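Local coordinates for protein cpftsy (Physcomitrella patens, PDB 4AK9) that probably acts as the chloroplast signal recognition particle receptor, a SIMIBI-class GTPase that helps deliver proteins to the thylakoid membrane, at residues Leu42-Leu56 against Ala66-Leu78. Numbering follows the deposited sequence.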
# COMPACT_ATOMS: atom_id res chain seq x y z
N LEU A 42 6.86 -20.78 -21.79
CA LEU A 42 6.20 -19.88 -22.74
C LEU A 42 4.69 -19.97 -22.75
O LEU A 42 3.99 -19.00 -23.09
CB LEU A 42 6.72 -20.14 -24.16
CG LEU A 42 8.10 -19.59 -24.48
CD1 LEU A 42 8.60 -20.16 -25.83
CD2 LEU A 42 8.08 -18.07 -24.52
N ASP A 43 4.19 -21.15 -22.40
CA ASP A 43 2.75 -21.41 -22.39
C ASP A 43 2.12 -20.64 -21.24
O ASP A 43 1.12 -19.94 -21.41
CB ASP A 43 2.49 -22.91 -22.22
CG ASP A 43 1.00 -23.26 -22.25
OD1 ASP A 43 0.24 -22.69 -23.09
OD2 ASP A 43 0.61 -24.13 -21.43
N GLU A 44 2.73 -20.79 -20.06
CA GLU A 44 2.21 -20.13 -18.88
C GLU A 44 2.85 -18.76 -18.65
O GLU A 44 2.62 -18.17 -17.58
CB GLU A 44 2.39 -21.03 -17.65
CG GLU A 44 1.41 -22.22 -17.62
CD GLU A 44 1.94 -23.43 -16.85
OE1 GLU A 44 2.79 -24.16 -17.42
OE2 GLU A 44 1.51 -23.65 -15.70
N SER A 45 3.60 -18.24 -19.63
CA SER A 45 4.39 -17.02 -19.39
C SER A 45 3.51 -15.91 -18.85
O SER A 45 3.78 -15.35 -17.78
CB SER A 45 5.13 -16.51 -20.62
OG SER A 45 6.15 -15.62 -20.21
N GLU A 46 2.42 -15.64 -19.56
CA GLU A 46 1.53 -14.55 -19.17
C GLU A 46 0.94 -14.72 -17.77
O GLU A 46 0.86 -13.74 -17.02
CB GLU A 46 0.45 -14.31 -20.22
CG GLU A 46 1.02 -13.81 -21.55
CD GLU A 46 1.60 -12.39 -21.47
OE1 GLU A 46 2.64 -12.18 -20.79
OE2 GLU A 46 1.01 -11.48 -22.09
N SER A 47 0.59 -15.95 -17.41
CA SER A 47 0.10 -16.27 -16.07
C SER A 47 1.17 -16.06 -14.99
O SER A 47 0.88 -15.53 -13.89
CB SER A 47 -0.38 -17.73 -16.01
OG SER A 47 -1.55 -17.91 -16.80
N ILE A 48 2.39 -16.48 -15.30
CA ILE A 48 3.49 -16.40 -14.38
C ILE A 48 3.84 -14.92 -14.16
O ILE A 48 4.14 -14.52 -13.03
CB ILE A 48 4.73 -17.17 -14.90
CG1 ILE A 48 4.39 -18.65 -15.00
CG2 ILE A 48 5.91 -16.99 -13.97
CD1 ILE A 48 3.73 -19.18 -13.77
N LEU A 49 3.76 -14.12 -15.21
CA LEU A 49 4.17 -12.72 -15.11
C LEU A 49 3.11 -11.93 -14.35
O LEU A 49 3.44 -10.97 -13.66
CB LEU A 49 4.46 -12.09 -16.47
CG LEU A 49 5.68 -12.65 -17.22
CD1 LEU A 49 5.87 -11.95 -18.55
CD2 LEU A 49 6.92 -12.51 -16.37
N ASP A 50 1.85 -12.32 -14.48
CA ASP A 50 0.78 -11.76 -13.64
C ASP A 50 1.08 -12.03 -12.18
O ASP A 50 0.99 -11.12 -11.35
CB ASP A 50 -0.60 -12.33 -14.01
CG ASP A 50 -1.24 -11.59 -15.18
OD1 ASP A 50 -0.57 -10.72 -15.79
OD2 ASP A 50 -2.42 -11.88 -15.52
N GLU A 51 1.40 -13.27 -11.85
CA GLU A 51 1.78 -13.64 -10.49
C GLU A 51 2.99 -12.84 -10.01
O GLU A 51 3.01 -12.40 -8.84
CB GLU A 51 2.05 -15.14 -10.36
CG GLU A 51 0.85 -16.02 -10.67
CD GLU A 51 1.14 -17.50 -10.46
OE1 GLU A 51 1.73 -17.85 -9.41
OE2 GLU A 51 0.79 -18.31 -11.35
N LEU A 52 3.98 -12.68 -10.87
CA LEU A 52 5.17 -11.88 -10.58
C LEU A 52 4.79 -10.43 -10.24
O LEU A 52 5.28 -9.86 -9.24
CB LEU A 52 6.13 -11.86 -11.78
CG LEU A 52 7.35 -10.95 -11.62
CD1 LEU A 52 8.12 -11.40 -10.41
CD2 LEU A 52 8.26 -10.99 -12.88
N GLU A 53 3.93 -9.85 -11.06
CA GLU A 53 3.53 -8.48 -10.86
C GLU A 53 2.81 -8.33 -9.53
O GLU A 53 3.06 -7.35 -8.80
CB GLU A 53 2.64 -8.00 -11.99
CG GLU A 53 2.66 -6.53 -12.13
CD GLU A 53 2.04 -6.05 -13.42
OE1 GLU A 53 2.19 -6.72 -14.49
OE2 GLU A 53 1.38 -5.00 -13.36
N GLU A 54 1.97 -9.30 -9.19
CA GLU A 54 1.29 -9.32 -7.89
C GLU A 54 2.26 -9.46 -6.71
O GLU A 54 2.05 -8.86 -5.68
CB GLU A 54 0.18 -10.40 -7.83
CG GLU A 54 -0.93 -10.14 -8.86
CD GLU A 54 -2.35 -10.26 -8.29
OE1 GLU A 54 -2.82 -11.41 -8.08
OE2 GLU A 54 -2.98 -9.20 -8.05
N VAL A 55 3.35 -10.20 -6.85
CA VAL A 55 4.34 -10.27 -5.79
C VAL A 55 4.95 -8.87 -5.56
O VAL A 55 5.10 -8.41 -4.40
CB VAL A 55 5.41 -11.32 -6.11
CG1 VAL A 55 6.57 -11.16 -5.17
CG2 VAL A 55 4.78 -12.73 -5.99
N LEU A 56 5.24 -8.16 -6.64
CA LEU A 56 5.71 -6.78 -6.52
C LEU A 56 4.71 -5.86 -5.82
O LEU A 56 5.13 -5.02 -5.00
CB LEU A 56 6.06 -6.19 -7.89
CG LEU A 56 7.13 -6.94 -8.70
CD1 LEU A 56 7.46 -6.14 -9.96
CD2 LEU A 56 8.39 -7.17 -7.85
N ALA A 66 4.85 -1.29 -11.04
CA ALA A 66 4.88 -2.74 -11.28
C ALA A 66 4.48 -3.05 -12.74
O ALA A 66 5.07 -3.95 -13.36
CB ALA A 66 3.93 -3.49 -10.29
N LEU A 67 3.51 -2.31 -13.27
CA LEU A 67 3.06 -2.49 -14.66
C LEU A 67 4.24 -2.24 -15.60
O LEU A 67 4.54 -3.06 -16.48
CB LEU A 67 1.89 -1.55 -14.97
CG LEU A 67 1.40 -1.36 -16.41
CD1 LEU A 67 1.21 -2.70 -17.10
CD2 LEU A 67 0.09 -0.60 -16.38
N LYS A 68 4.95 -1.14 -15.40
CA LYS A 68 6.01 -0.83 -16.34
C LYS A 68 7.24 -1.72 -16.18
O LYS A 68 7.93 -2.01 -17.17
CB LYS A 68 6.40 0.64 -16.28
CG LYS A 68 7.13 1.00 -15.04
CD LYS A 68 7.68 2.41 -15.16
CE LYS A 68 6.58 3.40 -15.43
NZ LYS A 68 7.04 4.79 -15.14
N ILE A 69 7.53 -2.18 -14.96
CA ILE A 69 8.61 -3.15 -14.77
C ILE A 69 8.33 -4.46 -15.49
O ILE A 69 9.18 -4.96 -16.23
CB ILE A 69 8.82 -3.46 -13.27
CG1 ILE A 69 9.42 -2.23 -12.60
CG2 ILE A 69 9.75 -4.66 -13.10
CD1 ILE A 69 9.42 -2.27 -11.07
N VAL A 70 7.14 -5.01 -15.30
CA VAL A 70 6.83 -6.31 -15.87
C VAL A 70 6.56 -6.21 -17.38
O VAL A 70 6.94 -7.12 -18.14
CB VAL A 70 5.69 -6.98 -15.07
CG1 VAL A 70 5.24 -8.29 -15.71
CG2 VAL A 70 6.16 -7.22 -13.61
N ASP A 71 5.99 -5.10 -17.83
CA ASP A 71 5.65 -4.93 -19.25
C ASP A 71 6.89 -4.99 -20.12
O ASP A 71 6.88 -5.61 -21.17
CB ASP A 71 4.88 -3.63 -19.48
CG ASP A 71 3.88 -3.73 -20.63
OD1 ASP A 71 3.42 -4.85 -20.96
OD2 ASP A 71 3.55 -2.67 -21.21
N THR A 72 7.98 -4.38 -19.66
CA THR A 72 9.27 -4.48 -20.36
C THR A 72 9.75 -5.94 -20.50
O THR A 72 10.29 -6.35 -21.55
CB THR A 72 10.33 -3.64 -19.61
OG1 THR A 72 9.87 -2.28 -19.49
CG2 THR A 72 11.64 -3.65 -20.35
N ILE A 73 9.56 -6.73 -19.45
CA ILE A 73 9.91 -8.14 -19.46
C ILE A 73 9.04 -8.91 -20.45
O ILE A 73 9.56 -9.76 -21.20
CB ILE A 73 9.75 -8.76 -18.06
CG1 ILE A 73 10.75 -8.12 -17.08
CG2 ILE A 73 9.89 -10.29 -18.07
CD1 ILE A 73 10.50 -8.53 -15.64
N ARG A 74 7.74 -8.61 -20.46
CA ARG A 74 6.81 -9.23 -21.41
C ARG A 74 7.26 -9.00 -22.86
O ARG A 74 7.22 -9.94 -23.66
CB ARG A 74 5.35 -8.72 -21.23
CG ARG A 74 4.74 -8.94 -19.83
CD ARG A 74 3.29 -8.40 -19.70
NE ARG A 74 2.89 -8.30 -18.29
CZ ARG A 74 2.27 -9.27 -17.59
NH1 ARG A 74 1.94 -10.41 -18.19
NH2 ARG A 74 1.98 -9.08 -16.30
N LYS A 75 7.65 -7.76 -23.19
CA LYS A 75 8.11 -7.43 -24.57
C LYS A 75 9.39 -8.18 -24.91
O LYS A 75 9.54 -8.70 -26.02
CB LYS A 75 8.38 -5.94 -24.77
CG LYS A 75 7.40 -4.99 -24.10
CD LYS A 75 6.14 -4.77 -24.90
CE LYS A 75 5.33 -3.65 -24.26
NZ LYS A 75 4.17 -3.21 -25.11
N ASP A 76 10.34 -8.20 -23.97
CA ASP A 76 11.61 -8.88 -24.19
C ASP A 76 11.42 -10.39 -24.38
O ASP A 76 12.16 -11.04 -25.15
CB ASP A 76 12.60 -8.60 -23.04
CG ASP A 76 13.08 -7.14 -23.01
OD1 ASP A 76 12.76 -6.37 -23.95
OD2 ASP A 76 13.79 -6.76 -22.05
N ILE A 77 10.42 -10.95 -23.70
CA ILE A 77 10.10 -12.36 -23.90
C ILE A 77 9.49 -12.59 -25.29
O ILE A 77 9.90 -13.52 -26.01
CB ILE A 77 9.13 -12.90 -22.82
CG1 ILE A 77 9.86 -13.05 -21.49
CG2 ILE A 77 8.56 -14.27 -23.23
CD1 ILE A 77 8.94 -13.36 -20.29
N LEU A 78 8.52 -11.76 -25.65
CA LEU A 78 7.84 -11.89 -26.95
C LEU A 78 8.83 -11.69 -28.09
O LEU A 78 8.63 -12.23 -29.18
CB LEU A 78 6.68 -10.90 -27.03
CG LEU A 78 5.78 -10.78 -28.27
CD1 LEU A 78 4.69 -11.85 -28.29
CD2 LEU A 78 5.15 -9.40 -28.30
O HOH W 1 3.03 -5.62 -16.90
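Arg-74 reaches from helix 66-78 across to helix 45-56, where Glu-46, Asp-50 and Glu-53 await its charge, and so illustrates how an ionic cluster can border an apolar helix interface. Its CB leaves the backbone beside the partner helix rather than pointing at it, and CG lies 3.5 Å from Leu-49 CD1. From CG to NE the chain runs extended (chi2 179°), Arg-74 CD passing 4.0 Å from Glu-46 OE1. NE donates to a water that in turn donates to Glu-53 OE1 and Leu-67 O, adding an indirect link to three direct bonds. At CZ, Leu-49 CB lies over one face of the guanidinium, near its rim. Arg-74 NH1 bonds Glu-46 OE1 at 3.2 Å, approaching from above the carboxylate plane. Arg-74 NH2 bonds Glu-53 OE1 at 3.0 Å, in the guanidinium plane and fairly straight (159°). Arg-74 NH2 also bonds Asp-50 OD1 at 3.1 Å, tilted from that plane. With an alanine here, three neighbouring carboxylates would probably lose their shared countercharge and the bridging water one of its partners. The acids' other oxygens turn to the second subunit, Glu-46 to its Arg-210, Asp-50 to the backbone N of its Leu-211 and Glu-53 to its His-212.

Behind this polar edge, Leu-49 fits as a knob among Val-70, Ile-73, Arg-74 and Ile-77, its CD1 meeting Ile-77 CD1 tip to tip at 3.8 Å. Val-70 returns the fit among Leu-49, Leu-52, Glu-53 and Leu-56. Such knobs-into-holes packing between near-antiparallel helices (150°) is typical of helical bundles, here the N domain that SRP-type GTPases carry beside their GTPase domain.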